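Local coordinates for protein alginate lyase AlgAT5 (Defluviitalea, PDB 5ZQI) that probably cleaves the polysaccharide alginate by an eliminative reaction, as a lyase of polysaccharide lyase family 7 with a beta-sandwich fold, at residues N66-L71 / R124-D129; A134-T139 / I209-G214; H143-D148 / C235-G240; H160-Q165 / V173-L178; I166-D171 / K230-C235. All blocks are in the same frame, centred on the assembly; numbering follows the deposited sequence.

Interaction 1. Residues N66-L71 / R124-D129; sequences NWKLTL and REMTND
Antiparallel pairing joins strands 67-70 and 124-127 in one sheet of the beta-sandwich, Lys68 opposite Arg124 as a hydrogen-bonded pair and Trp67 opposite Glu125 as a non-hydrogen-bonded one. Arg124 closes Arg-Cys-Glu-Leu-Arg, a sequence that in family 7 relatives borders the substrate groove. Lys68 N donates to Arg124 O at 3.0 Å, Arg124 N returns the bond to Lys68 O, and Met126 N reaches Asn66 O (2.9 Å). Asn66 ND2 donates to a water (3.3 Å) that also accepts from Asn128 N, while Gly130 N takes OD1.

On one face the stems of Lys68 and Arg124 run side by side (CE to CD 3.9 Å). A chi1 of 66° starts the extended lysine across Met126, whose SD lies 3.8 Å from Lys68 CG. The aliphatic stem packs while NZ pairs with Glu78; Arg124 NH2 bonds Glu125 O and Ala134 O, and its guanidinium makes a cation-pi contact with Tyr236. With alanine replacing the lysine, Glu78 would probably lose its salt-bridge mate and the Met126 sulfur its cover.

On the other face Trp67 CE3 lies 3.4 Å from Arg124 C, at the ring edge. The indole packs on strand 256-269 of the opposing sheet, while strands 78-79 and 236-239 pair with 67-70 and 120-127.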
# COMPACT_ATOMS: atom_id res chain seq x y z
N ASN A 66 -11.56 8.22 4.33
CA ASN A 66 -11.72 6.92 4.95
C ASN A 66 -10.39 6.17 4.96
O ASN A 66 -10.32 4.99 4.62
CB ASN A 66 -12.81 6.11 4.25
CG ASN A 66 -14.18 6.44 4.76
OD1 ASN A 66 -14.34 6.89 5.91
ND2 ASN A 66 -15.18 6.25 3.92
N TRP A 67 -9.35 6.87 5.40
CA TRP A 67 -8.06 6.26 5.61
C TRP A 67 -7.45 6.80 6.89
O TRP A 67 -7.80 7.88 7.35
CB TRP A 67 -7.10 6.56 4.46
CG TRP A 67 -7.44 6.03 3.07
CD1 TRP A 67 -8.02 6.72 2.05
CD2 TRP A 67 -7.19 4.71 2.58
NE1 TRP A 67 -8.13 5.91 0.94
CE2 TRP A 67 -7.62 4.67 1.24
CE3 TRP A 67 -6.61 3.57 3.14
CZ2 TRP A 67 -7.53 3.54 0.48
CZ3 TRP A 67 -6.52 2.43 2.37
CH2 TRP A 67 -6.95 2.42 1.04
N LYS A 68 -6.50 6.05 7.46
CA LYS A 68 -5.57 6.56 8.46
C LYS A 68 -4.16 6.22 7.99
O LYS A 68 -3.98 5.26 7.23
CB LYS A 68 -5.85 6.02 9.85
CG LYS A 68 -5.67 4.58 10.08
CD LYS A 68 -5.81 4.25 11.59
CE LYS A 68 -5.78 2.77 11.83
NZ LYS A 68 -5.84 2.48 13.29
N LEU A 69 -3.19 7.01 8.42
CA LEU A 69 -1.80 6.89 7.97
C LEU A 69 -0.90 6.38 9.09
O LEU A 69 -0.96 6.91 10.20
CB LEU A 69 -1.28 8.23 7.48
CG LEU A 69 0.18 8.29 7.03
CD1 LEU A 69 0.41 7.56 5.74
CD2 LEU A 69 0.61 9.77 6.90
N THR A 70 -0.08 5.36 8.80
CA THR A 70 1.02 4.97 9.68
C THR A 70 2.34 5.49 9.11
O THR A 70 2.61 5.34 7.91
CB THR A 70 1.10 3.47 9.85
OG1 THR A 70 -0.17 3.00 10.36
CG2 THR A 70 2.25 3.09 10.82
N LEU A 71 3.16 6.12 9.97
CA LEU A 71 4.43 6.72 9.61
C LEU A 71 5.61 5.81 9.88
O LEU A 71 5.52 4.83 10.63
CB LEU A 71 4.63 8.01 10.40
CG LEU A 71 3.69 9.18 10.10
CD1 LEU A 71 3.84 10.28 11.15
CD2 LEU A 71 3.90 9.74 8.72
N ARG A 124 -4.26 2.82 5.87
CA ARG A 124 -5.07 1.70 6.34
C ARG A 124 -6.54 2.09 6.23
O ARG A 124 -6.94 3.16 6.68
CB ARG A 124 -4.69 1.37 7.78
CG ARG A 124 -5.28 0.11 8.42
CD ARG A 124 -6.69 0.31 8.95
NE ARG A 124 -6.99 -0.77 9.91
CZ ARG A 124 -8.08 -1.53 9.90
NH1 ARG A 124 -8.21 -2.48 10.83
NH2 ARG A 124 -9.04 -1.32 9.02
N GLU A 125 -7.34 1.22 5.60
CA GLU A 125 -8.72 1.55 5.28
C GLU A 125 -9.57 1.76 6.53
O GLU A 125 -9.62 0.90 7.40
CB GLU A 125 -9.31 0.40 4.44
CG GLU A 125 -10.69 0.73 3.89
CD GLU A 125 -11.46 -0.43 3.35
OE1 GLU A 125 -10.90 -1.54 3.25
OE2 GLU A 125 -12.64 -0.23 2.98
N MET A 126 -10.32 2.83 6.54
CA MET A 126 -11.30 3.17 7.55
C MET A 126 -12.67 3.34 6.93
O MET A 126 -12.85 3.17 5.72
CB MET A 126 -10.86 4.47 8.24
CG MET A 126 -9.43 4.38 8.84
SD MET A 126 -9.23 3.23 10.22
CE MET A 126 -9.99 4.15 11.54
N THR A 127 -13.65 3.66 7.78
CA THR A 127 -15.03 3.90 7.36
C THR A 127 -15.63 4.92 8.30
O THR A 127 -15.04 5.26 9.34
CB THR A 127 -15.81 2.59 7.32
OG1 THR A 127 -17.05 2.79 6.62
CG2 THR A 127 -16.07 2.07 8.72
N ASN A 128 -16.78 5.45 7.90
CA ASN A 128 -17.55 6.41 8.70
C ASN A 128 -16.71 7.65 9.02
O ASN A 128 -16.37 7.94 10.17
CB ASN A 128 -18.07 5.75 9.97
CG ASN A 128 -19.06 6.59 10.73
OD1 ASN A 128 -19.74 7.44 10.15
ND2 ASN A 128 -19.14 6.35 12.02
N ASP A 129 -16.40 8.41 7.97
CA ASP A 129 -15.66 9.66 8.13
C ASP A 129 -14.27 9.42 8.72
O ASP A 129 -13.70 10.28 9.38
CB ASP A 129 -16.44 10.64 9.00
CG ASP A 129 -15.97 12.06 8.87
OD1 ASP A 129 -15.35 12.39 7.83
OD2 ASP A 129 -16.20 12.85 9.81
O HOH W 1 -17.37 8.62 5.06
O HOH W 2 -17.97 5.51 5.45

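Interaction 2. Residues A134-T139 / I209-G214; sequences ASWSTT and IVASGG
A chi1 of 45° sets CG of Trp136 between its backbone N and carbonyl carbon, and from there the indole reaches Ala211, with Trp136 CZ3 3.7 Å from Ala211 CB. In Thr138 (chi1 63°) the two branches are sorted: CG2 goes to the same alanine methyl, 4.1 Å from Ala211 CB, while OG1 turns to Lys230 O and Val232 N. A threonine suits the spot because it offers one apolar and one polar arm; alanine suits its own because a methyl is enough to meet the CZ3 corner of the indole.

The backbone closes the contact. Gly214 N donates to Thr138 O at 2.9 Å. Gly213 and Gly214 both have positive phi, which favours glycine, and form the tight turn between strands 205-212 and 215-220. Within the loop, Ser137 OG accepts from Thr139 N (3.1 Å), an ST turn that shapes the chain where Thr139 CG2 meets Gly214 CA at 3.7 Å.

The loop 134-139 thus lies across one end of the sandwich: Trp136 stacks on His143 of strand 142-153, gives its NE1 to Glu125 of strand 120-127, and also meets Phe237 of strand 236-239.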
# COMPACT_ATOMS: atom_id res chain seq x y z
N ALA A 134 -12.25 -0.27 8.96
CA ALA A 134 -12.93 -1.09 7.97
C ALA A 134 -12.73 -2.57 8.28
O ALA A 134 -11.66 -2.99 8.72
CB ALA A 134 -12.41 -0.77 6.56
N SER A 135 -13.75 -3.36 7.95
CA SER A 135 -13.70 -4.81 8.16
C SER A 135 -14.73 -5.45 7.24
O SER A 135 -15.93 -5.28 7.45
CB SER A 135 -13.98 -5.14 9.61
OG SER A 135 -14.03 -6.55 9.82
N TRP A 136 -14.26 -6.21 6.26
CA TRP A 136 -15.18 -6.81 5.30
C TRP A 136 -14.73 -8.22 4.95
O TRP A 136 -13.67 -8.69 5.37
CB TRP A 136 -15.35 -5.91 4.06
CG TRP A 136 -14.07 -5.35 3.51
CD1 TRP A 136 -13.56 -4.09 3.73
CD2 TRP A 136 -13.15 -6.00 2.63
NE1 TRP A 136 -12.38 -3.94 3.07
CE2 TRP A 136 -12.11 -5.09 2.37
CE3 TRP A 136 -13.10 -7.27 2.04
CZ2 TRP A 136 -11.04 -5.42 1.55
CZ3 TRP A 136 -12.04 -7.59 1.22
CH2 TRP A 136 -11.03 -6.67 0.98
N SER A 137 -15.56 -8.92 4.19
CA SER A 137 -15.38 -10.33 3.91
C SER A 137 -15.27 -10.57 2.41
O SER A 137 -15.96 -9.96 1.61
CB SER A 137 -16.56 -11.11 4.48
OG SER A 137 -16.63 -12.44 4.01
N THR A 138 -14.44 -11.54 2.04
CA THR A 138 -14.35 -11.90 0.63
C THR A 138 -15.56 -12.70 0.13
O THR A 138 -15.65 -12.95 -1.07
CB THR A 138 -13.11 -12.74 0.35
OG1 THR A 138 -13.18 -13.96 1.07
CG2 THR A 138 -11.82 -12.01 0.76
N THR A 139 -16.46 -13.11 1.02
CA THR A 139 -17.62 -13.92 0.66
C THR A 139 -18.95 -13.19 0.77
O THR A 139 -19.99 -13.78 0.47
CB THR A 139 -17.68 -15.19 1.52
OG1 THR A 139 -17.60 -14.84 2.91
CG2 THR A 139 -16.54 -16.12 1.16
N ILE A 209 -7.77 -4.55 -7.37
CA ILE A 209 -8.01 -5.73 -6.54
C ILE A 209 -9.50 -5.78 -6.27
O ILE A 209 -10.08 -4.79 -5.81
CB ILE A 209 -7.22 -5.65 -5.22
CG1 ILE A 209 -5.72 -5.49 -5.49
CG2 ILE A 209 -7.53 -6.91 -4.38
CD1 ILE A 209 -4.90 -5.27 -4.23
N VAL A 210 -10.13 -6.93 -6.58
CA VAL A 210 -11.56 -7.13 -6.39
C VAL A 210 -11.77 -8.41 -5.59
O VAL A 210 -11.43 -9.51 -6.06
CB VAL A 210 -12.32 -7.22 -7.73
CG1 VAL A 210 -13.82 -7.41 -7.47
CG2 VAL A 210 -12.06 -6.03 -8.58
N ALA A 211 -12.38 -8.29 -4.42
CA ALA A 211 -12.72 -9.42 -3.57
C ALA A 211 -14.24 -9.60 -3.56
O ALA A 211 -14.97 -8.66 -3.22
CB ALA A 211 -12.22 -9.19 -2.15
N SER A 212 -14.71 -10.80 -3.90
CA SER A 212 -16.13 -11.09 -4.05
C SER A 212 -16.25 -12.58 -4.35
O SER A 212 -15.40 -13.16 -5.02
CB SER A 212 -16.74 -10.26 -5.17
OG SER A 212 -18.13 -10.40 -5.21
N GLY A 213 -17.32 -13.18 -3.84
CA GLY A 213 -17.65 -14.54 -4.23
C GLY A 213 -16.68 -15.59 -3.74
O GLY A 213 -16.63 -16.68 -4.29
N GLY A 214 -15.93 -15.29 -2.69
CA GLY A 214 -14.93 -16.22 -2.21
C GLY A 214 -13.68 -16.26 -3.07
O GLY A 214 -12.96 -17.26 -3.06

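Interaction 3. Residues H143-D148 / C235-G240; sequences HTMIID and CYFKAG
Met145 CB sits squarely over one face of the Phe237 ring, 3.6 Å from its centroid and 6° off the normal, a CH-pi contact. Beyond CB the methionine chain runs alongside the phenylalanine, the two pointing opposite ways. Its sulfur makes an oblique Met-aromatic contact, SD standing 4.7 Å from the Phe237 ring centroid, and the bend at chi3 (57°) brings CE to 3.6 Å from Phe237 CD1. The same methyl lies 3.4 Å from Lys238 O. At the ring's edge, CZ of Phe237 is 3.8 Å from His143 O. Further along, Ile147 CD1 rests 3.9 Å from Ala239 CB, a small residue that leaves room for the branched one.

The two strands run almost in the same direction, 4° apart, but their axes come no closer than 8.7 Å, because they belong to opposing sheets. Outside the pair, Trp136, Val266 and Ile166 pack round Phe237, whose backbone N is held by Glu125. Lys238 alternates to the other side and pairs with Glu122. Were Phe237 cut back to alanine, Met145 would probably face a gap and be freer to turn.

Side-chain contact across this interface is apolar, so dispersion and the exclusion of water probably do most to hold the two sheets together here.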
# COMPACT_ATOMS: atom_id res chain seq x y z
N HIS A 143 -15.76 -5.84 -2.99
CA HIS A 143 -14.82 -4.91 -2.38
C HIS A 143 -13.69 -4.67 -3.35
O HIS A 143 -13.00 -5.61 -3.74
CB HIS A 143 -14.33 -5.49 -1.05
CG HIS A 143 -15.45 -6.10 -0.28
ND1 HIS A 143 -16.41 -5.34 0.36
CD2 HIS A 143 -15.84 -7.39 -0.16
CE1 HIS A 143 -17.31 -6.15 0.89
NE2 HIS A 143 -16.99 -7.40 0.58
N THR A 144 -13.48 -3.40 -3.73
CA THR A 144 -12.56 -3.07 -4.81
C THR A 144 -11.63 -1.96 -4.39
O THR A 144 -12.06 -0.99 -3.78
CB THR A 144 -13.34 -2.60 -6.04
OG1 THR A 144 -14.28 -3.61 -6.44
CG2 THR A 144 -12.41 -2.27 -7.22
N MET A 145 -10.34 -2.09 -4.73
CA MET A 145 -9.37 -1.01 -4.61
C MET A 145 -8.66 -0.85 -5.95
O MET A 145 -8.22 -1.84 -6.56
CB MET A 145 -8.33 -1.28 -3.53
CG MET A 145 -7.30 -0.14 -3.42
SD MET A 145 -6.23 -0.22 -1.98
CE MET A 145 -5.45 -1.82 -2.15
N ILE A 146 -8.56 0.39 -6.43
CA ILE A 146 -7.77 0.73 -7.61
C ILE A 146 -6.68 1.71 -7.20
O ILE A 146 -6.96 2.75 -6.58
CB ILE A 146 -8.62 1.35 -8.73
CG1 ILE A 146 -9.84 0.52 -9.01
CG2 ILE A 146 -7.74 1.44 -9.99
CD1 ILE A 146 -10.84 1.16 -9.99
N ILE A 147 -5.43 1.37 -7.50
CA ILE A 147 -4.30 2.24 -7.23
C ILE A 147 -3.60 2.55 -8.54
O ILE A 147 -3.22 1.64 -9.28
CB ILE A 147 -3.28 1.61 -6.26
CG1 ILE A 147 -3.91 0.90 -5.07
CG2 ILE A 147 -2.30 2.71 -5.79
CD1 ILE A 147 -2.87 0.20 -4.22
N ASP A 148 -3.42 3.84 -8.84
CA ASP A 148 -2.72 4.36 -10.02
C ASP A 148 -1.44 4.98 -9.46
O ASP A 148 -1.51 5.96 -8.72
CB ASP A 148 -3.63 5.36 -10.72
CG ASP A 148 -3.01 6.00 -11.91
OD1 ASP A 148 -1.86 5.67 -12.26
OD2 ASP A 148 -3.75 6.80 -12.54
N CYS A 235 -11.26 -8.33 6.71
CA CYS A 235 -10.32 -7.77 5.75
C CYS A 235 -10.42 -6.26 5.65
O CYS A 235 -11.47 -5.66 5.88
CB CYS A 235 -10.53 -8.33 4.34
SG CYS A 235 -10.19 -10.08 4.15
N TYR A 236 -9.32 -5.65 5.23
CA TYR A 236 -9.26 -4.23 4.92
C TYR A 236 -8.11 -3.98 3.95
O TYR A 236 -7.15 -4.75 3.85
CB TYR A 236 -9.10 -3.39 6.20
CG TYR A 236 -7.95 -3.79 7.11
CD1 TYR A 236 -8.10 -4.80 8.07
CD2 TYR A 236 -6.73 -3.15 7.03
CE1 TYR A 236 -7.07 -5.16 8.88
CE2 TYR A 236 -5.68 -3.52 7.85
CZ TYR A 236 -5.87 -4.51 8.79
OH TYR A 236 -4.84 -4.86 9.62
N PHE A 237 -8.24 -2.88 3.22
CA PHE A 237 -7.24 -2.49 2.24
C PHE A 237 -6.13 -1.65 2.88
O PHE A 237 -6.36 -0.95 3.89
CB PHE A 237 -7.87 -1.68 1.09
CG PHE A 237 -8.75 -2.50 0.16
CD1 PHE A 237 -8.23 -3.57 -0.56
CD2 PHE A 237 -10.07 -2.15 -0.03
CE1 PHE A 237 -9.04 -4.32 -1.40
CE2 PHE A 237 -10.89 -2.88 -0.90
CZ PHE A 237 -10.36 -3.95 -1.59
N LYS A 238 -4.95 -1.70 2.25
CA LYS A 238 -3.84 -0.81 2.56
C LYS A 238 -3.20 -0.34 1.28
O LYS A 238 -3.19 -1.07 0.30
CB LYS A 238 -2.75 -1.48 3.42
CG LYS A 238 -3.29 -2.20 4.66
CD LYS A 238 -2.14 -2.47 5.63
CE LYS A 238 -1.97 -1.19 6.50
NZ LYS A 238 -0.77 -1.20 7.36
N ALA A 239 -2.64 0.88 1.28
CA ALA A 239 -1.93 1.41 0.12
C ALA A 239 -0.88 2.39 0.61
O ALA A 239 -1.08 3.10 1.60
CB ALA A 239 -2.89 2.10 -0.85
N GLY A 240 0.22 2.47 -0.12
CA GLY A 240 1.31 3.35 0.22
C GLY A 240 2.63 2.64 0.00
O GLY A 240 2.80 1.94 -1.01

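Interaction 4. Residues H160-Q165 / V173-L178; sequences HVVVGQ and VIMIRL. With SO4 (sulfate ion), chain B.
Strands 160-165 and 174-178 pair antiparallel as the arms of a hairpin, but the register slips by one between Val162 and Gln165, a beta bulge at which Val163 N donates to Ile176 O (2.9 Å) and Ile176 N to Gly164 O (2.8 Å). Gly164 fits the bulge, since any CB would collide with the carbonyl oxygen of Val163 and crowd Ile176 CG1.

Next to the bulge, Val163 CG2 and Ile176 CG2 meet at 4.0 Å, their side chains crossing at about a right angle, and Ile176 goes on to touch Val218 of the opposing sheet. On the other face Val162 CG2 lies 3.7 Å from Met175 CE, while Gln165 runs alongside the methionine with OE1 3.4 Å from Met175 SD. Gln165 opens the Gln-Ile-His sequence characteristic of family 7 lyases, which in relatives lines the substrate groove; here its NE2 is held by Glu122.

At the far end Arg177 runs extended from CG to NE. Its NH2 donates to His160 ND1 at 3.2 Å, in the guanidinium plane but 32° out of the imidazole plane, and to O4 of a sulfate at 2.7 Å; Lys158 NZ also bonds His160 ND1. The ion, probably from the crystallisation liquor, is further held by Tyr118 and Lys158. Glu179 takes NE and Glu186 NH1, which together with the NH2 bonds probably fixes the guanidinium's rotation.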
# COMPACT_ATOMS: atom_id res chain seq x y z
N HIS A 160 13.21 -4.67 -2.17
CA HIS A 160 11.86 -5.21 -2.06
C HIS A 160 10.91 -4.21 -1.42
O HIS A 160 11.19 -3.72 -0.32
CB HIS A 160 11.82 -6.48 -1.19
CG HIS A 160 12.63 -7.64 -1.69
ND1 HIS A 160 12.60 -8.86 -1.04
CD2 HIS A 160 13.46 -7.79 -2.75
CE1 HIS A 160 13.39 -9.71 -1.69
NE2 HIS A 160 13.91 -9.09 -2.73
N VAL A 161 9.77 -3.96 -2.06
CA VAL A 161 8.74 -3.11 -1.48
C VAL A 161 7.35 -3.69 -1.74
O VAL A 161 7.14 -4.46 -2.68
CB VAL A 161 8.78 -1.65 -2.01
CG1 VAL A 161 10.13 -0.99 -1.68
CG2 VAL A 161 8.45 -1.61 -3.50
N VAL A 162 6.40 -3.26 -0.90
CA VAL A 162 4.98 -3.62 -1.02
C VAL A 162 4.19 -2.34 -1.18
O VAL A 162 4.36 -1.40 -0.39
CB VAL A 162 4.51 -4.44 0.19
CG1 VAL A 162 2.98 -4.52 0.27
CG2 VAL A 162 5.09 -5.87 0.16
N VAL A 163 3.28 -2.33 -2.15
CA VAL A 163 2.54 -1.15 -2.58
C VAL A 163 1.08 -1.50 -2.84
O VAL A 163 0.55 -1.37 -3.95
CB VAL A 163 3.21 -0.56 -3.83
CG1 VAL A 163 4.62 -0.03 -3.46
CG2 VAL A 163 3.27 -1.52 -4.98
N GLY A 164 0.43 -1.99 -1.82
CA GLY A 164 -0.97 -2.37 -1.89
C GLY A 164 -1.18 -3.70 -1.21
O GLY A 164 -0.44 -4.67 -1.44
N GLN A 165 -2.19 -3.78 -0.34
CA GLN A 165 -2.49 -5.01 0.34
C GLN A 165 -3.99 -5.19 0.57
O GLN A 165 -4.76 -4.22 0.67
CB GLN A 165 -1.86 -5.10 1.74
CG GLN A 165 -0.42 -4.73 1.85
CD GLN A 165 0.10 -5.03 3.25
OE1 GLN A 165 -0.09 -6.13 3.76
NE2 GLN A 165 0.72 -4.05 3.89
N VAL A 173 -3.26 -10.86 3.45
CA VAL A 173 -4.01 -11.81 2.64
C VAL A 173 -3.38 -11.85 1.25
O VAL A 173 -2.94 -12.91 0.79
CB VAL A 173 -5.49 -11.43 2.61
CG1 VAL A 173 -6.26 -12.41 1.70
CG2 VAL A 173 -6.13 -11.48 4.01
N ILE A 174 -3.27 -10.70 0.60
CA ILE A 174 -2.39 -10.57 -0.56
C ILE A 174 -1.63 -9.25 -0.46
O ILE A 174 -2.07 -8.29 0.18
CB ILE A 174 -3.11 -10.65 -1.92
CG1 ILE A 174 -4.11 -9.52 -2.09
CG2 ILE A 174 -3.76 -12.01 -2.13
CD1 ILE A 174 -4.43 -9.22 -3.57
N MET A 175 -0.47 -9.20 -1.12
CA MET A 175 0.32 -8.00 -1.24
C MET A 175 0.81 -7.81 -2.68
O MET A 175 1.16 -8.79 -3.36
CB MET A 175 1.55 -8.00 -0.30
CG MET A 175 1.19 -8.22 1.17
SD MET A 175 2.49 -7.80 2.34
CE MET A 175 3.73 -8.95 1.79
N ILE A 176 0.81 -6.56 -3.12
CA ILE A 176 1.41 -6.17 -4.39
C ILE A 176 2.87 -5.86 -4.12
O ILE A 176 3.19 -4.88 -3.44
CB ILE A 176 0.67 -4.97 -5.00
CG1 ILE A 176 -0.85 -5.22 -5.03
CG2 ILE A 176 1.21 -4.66 -6.42
CD1 ILE A 176 -1.32 -6.46 -5.79
N ARG A 177 3.77 -6.65 -4.70
CA ARG A 177 5.17 -6.68 -4.28
C ARG A 177 6.07 -6.47 -5.49
O ARG A 177 5.88 -7.10 -6.54
CB ARG A 177 5.48 -8.01 -3.62
CG ARG A 177 6.83 -8.09 -2.95
CD ARG A 177 6.90 -9.34 -2.03
NE ARG A 177 8.23 -9.46 -1.45
CZ ARG A 177 8.50 -9.51 -0.15
NH1 ARG A 177 7.53 -9.58 0.74
NH2 ARG A 177 9.76 -9.55 0.23
N LEU A 178 7.08 -5.62 -5.33
CA LEU A 178 8.13 -5.43 -6.32
C LEU A 178 9.45 -5.89 -5.72
O LEU A 178 9.83 -5.43 -4.64
CB LEU A 178 8.23 -3.98 -6.76
CG LEU A 178 9.26 -3.76 -7.87
CD1 LEU A 178 8.86 -4.32 -9.21
CD2 LEU A 178 9.54 -2.24 -7.98
S SO4 B . 10.57 -11.41 3.57
O1 SO4 B . 11.67 -12.26 3.11
O2 SO4 B . 9.29 -12.11 3.40
O3 SO4 B . 10.76 -11.07 4.98
O4 SO4 B . 10.51 -10.18 2.78

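Interaction 5. Residues I166-D171 / K230-C235; sequences IHDSDD and KSVSGC
Asp168, Cys235 and Ile166 carry most of this contact, in which the hairpin loop after strand 160-167, built on an Asx turn, leans against the loop that leads into strand 236-239. Asp168 has its CG between backbone N and carbonyl carbon (chi1 73°), which lets OD1 meet the backbone N-H groups of the loop. OD1 accepts from two of them: Asp170 N at 2.8 Å, coming from above the carboxylate plane, and Asp171 N at 2.9 Å, nearly along the C-O bond. Two such bonds to one oxygen probably fix the rotation of the group, and a short side chain with an acceptor oxygen, as in Asp or Asn, is what an Asx turn needs. The other oxygen, OD2, lies against a methyl, 3.5 Å from Val232 CG2, the two side chains being roughly perpendicular.

Cys235 meets the strand end through its backbone as well as its side chain. Its CA-H points at His167 O, 3.2 Å from Cys235 CA, and a second contact of that kind runs the other way from Asp168 CA to Gly234 O. Gly234 forms a G1 beta bulge with Cys235 opposite Trp136, and its positive phi favours glycine.

Ile166, buried at the inner end, sets CG2 3.8 Å from Cys235 CB. Small, little-polar cysteine suits the space between this isoleucine and the indole of Trp136. Farther out the link is a single water, which accepts from Ser169 N and donates to Ser233 O, both at 2.9 Å.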
# COMPACT_ATOMS: atom_id res chain seq x y z
N ILE A 166 -4.38 -6.46 0.74
CA ILE A 166 -5.50 -6.81 1.61
C ILE A 166 -4.87 -7.43 2.85
O ILE A 166 -4.02 -8.32 2.72
CB ILE A 166 -6.47 -7.81 0.97
CG1 ILE A 166 -7.13 -7.21 -0.27
CG2 ILE A 166 -7.55 -8.22 2.03
CD1 ILE A 166 -7.94 -8.28 -1.06
N HIS A 167 -5.32 -7.01 4.04
CA HIS A 167 -4.85 -7.49 5.33
C HIS A 167 -6.06 -7.93 6.14
O HIS A 167 -7.14 -7.38 5.97
CB HIS A 167 -4.06 -6.36 6.04
CG HIS A 167 -3.05 -6.83 7.04
ND1 HIS A 167 -3.40 -7.21 8.33
CD2 HIS A 167 -1.70 -6.94 6.97
CE1 HIS A 167 -2.31 -7.55 8.99
NE2 HIS A 167 -1.27 -7.42 8.19
N ASP A 168 -5.88 -8.91 7.04
CA ASP A 168 -6.96 -9.33 7.94
C ASP A 168 -6.52 -9.13 9.39
O ASP A 168 -5.60 -8.34 9.65
CB ASP A 168 -7.41 -10.75 7.59
CG ASP A 168 -6.42 -11.82 8.01
OD1 ASP A 168 -5.40 -11.52 8.63
OD2 ASP A 168 -6.69 -13.00 7.71
N SER A 169 -7.19 -9.78 10.34
CA SER A 169 -6.86 -9.50 11.73
C SER A 169 -5.45 -9.94 12.10
O SER A 169 -4.88 -9.42 13.07
CB SER A 169 -7.86 -10.18 12.67
OG SER A 169 -7.77 -11.58 12.54
N ASP A 170 -4.86 -10.86 11.34
CA ASP A 170 -3.62 -11.51 11.73
C ASP A 170 -2.46 -11.20 10.81
O ASP A 170 -1.32 -11.10 11.28
CB ASP A 170 -3.82 -13.04 11.76
CG ASP A 170 -4.94 -13.49 12.69
OD1 ASP A 170 -5.10 -12.92 13.78
OD2 ASP A 170 -5.65 -14.43 12.31
N ASP A 171 -2.69 -11.07 9.52
CA ASP A 171 -1.57 -10.95 8.59
C ASP A 171 -2.10 -10.51 7.23
O ASP A 171 -3.29 -10.28 7.04
CB ASP A 171 -0.81 -12.27 8.50
CG ASP A 171 0.58 -12.11 7.91
OD1 ASP A 171 1.04 -10.96 7.75
OD2 ASP A 171 1.21 -13.14 7.57
N LYS A 230 -10.25 -17.55 -1.91
CA LYS A 230 -10.00 -17.13 -0.55
C LYS A 230 -11.29 -16.75 0.15
O LYS A 230 -12.05 -15.87 -0.32
CB LYS A 230 -8.99 -15.96 -0.56
CG LYS A 230 -8.56 -15.53 0.83
CD LYS A 230 -7.74 -16.58 1.52
CE LYS A 230 -6.27 -16.55 1.12
NZ LYS A 230 -5.47 -17.45 1.99
N SER A 231 -11.54 -17.38 1.27
CA SER A 231 -12.71 -17.15 2.12
C SER A 231 -12.19 -16.65 3.46
O SER A 231 -11.72 -17.45 4.27
CB SER A 231 -13.53 -18.43 2.24
OG SER A 231 -14.60 -18.27 3.17
N VAL A 232 -12.25 -15.34 3.68
CA VAL A 232 -11.75 -14.72 4.91
C VAL A 232 -12.55 -13.45 5.20
O VAL A 232 -12.93 -12.72 4.28
CB VAL A 232 -10.24 -14.43 4.79
CG1 VAL A 232 -9.94 -13.59 3.57
CG2 VAL A 232 -9.69 -13.75 6.04
N SER A 233 -12.77 -13.19 6.48
CA SER A 233 -13.42 -11.97 6.95
C SER A 233 -12.43 -11.15 7.79
O SER A 233 -11.27 -11.53 8.01
CB SER A 233 -14.71 -12.28 7.73
OG SER A 233 -14.44 -13.05 8.87
N GLY A 234 -12.89 -9.98 8.23
CA GLY A 234 -12.00 -9.04 8.90
C GLY A 234 -10.96 -8.43 7.99
O GLY A 234 -9.91 -7.97 8.46
N CYS A 235 -11.26 -8.33 6.71
CA CYS A 235 -10.32 -7.77 5.75
C CYS A 235 -10.42 -6.26 5.65
O CYS A 235 -11.47 -5.66 5.88
CB CYS A 235 -10.53 -8.33 4.34
SG CYS A 235 -10.19 -10.08 4.15
O HOH W 3 -9.47 -11.55 10.28

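Interactions 2, 3 and 5 gather at one end of the sandwich: the centres of 2 and 5 lie about 9 Å apart, and Trp136 O meets Cys235 N, the residue that 3 and 5 share. Interaction 1 joins them through Glu125, whose OE1 is 2.8 Å from Trp136 NE1 and whose N is 2.9 Å from Phe237 O. Along strand 160-167, Gln165 N lies 3.0 Å from Lys238 O, so Gln-Ile-His runs beside the Tyr-Phe-Lys-Ala-Gly of interaction 3, with Arg124, ending Arg-Cys-Glu-Leu-Arg, on its other side. In related lyases these motifs border the active-site cleft. The sulfate sits at the His160 and Arg177 end of interaction 4, opposite Gln165.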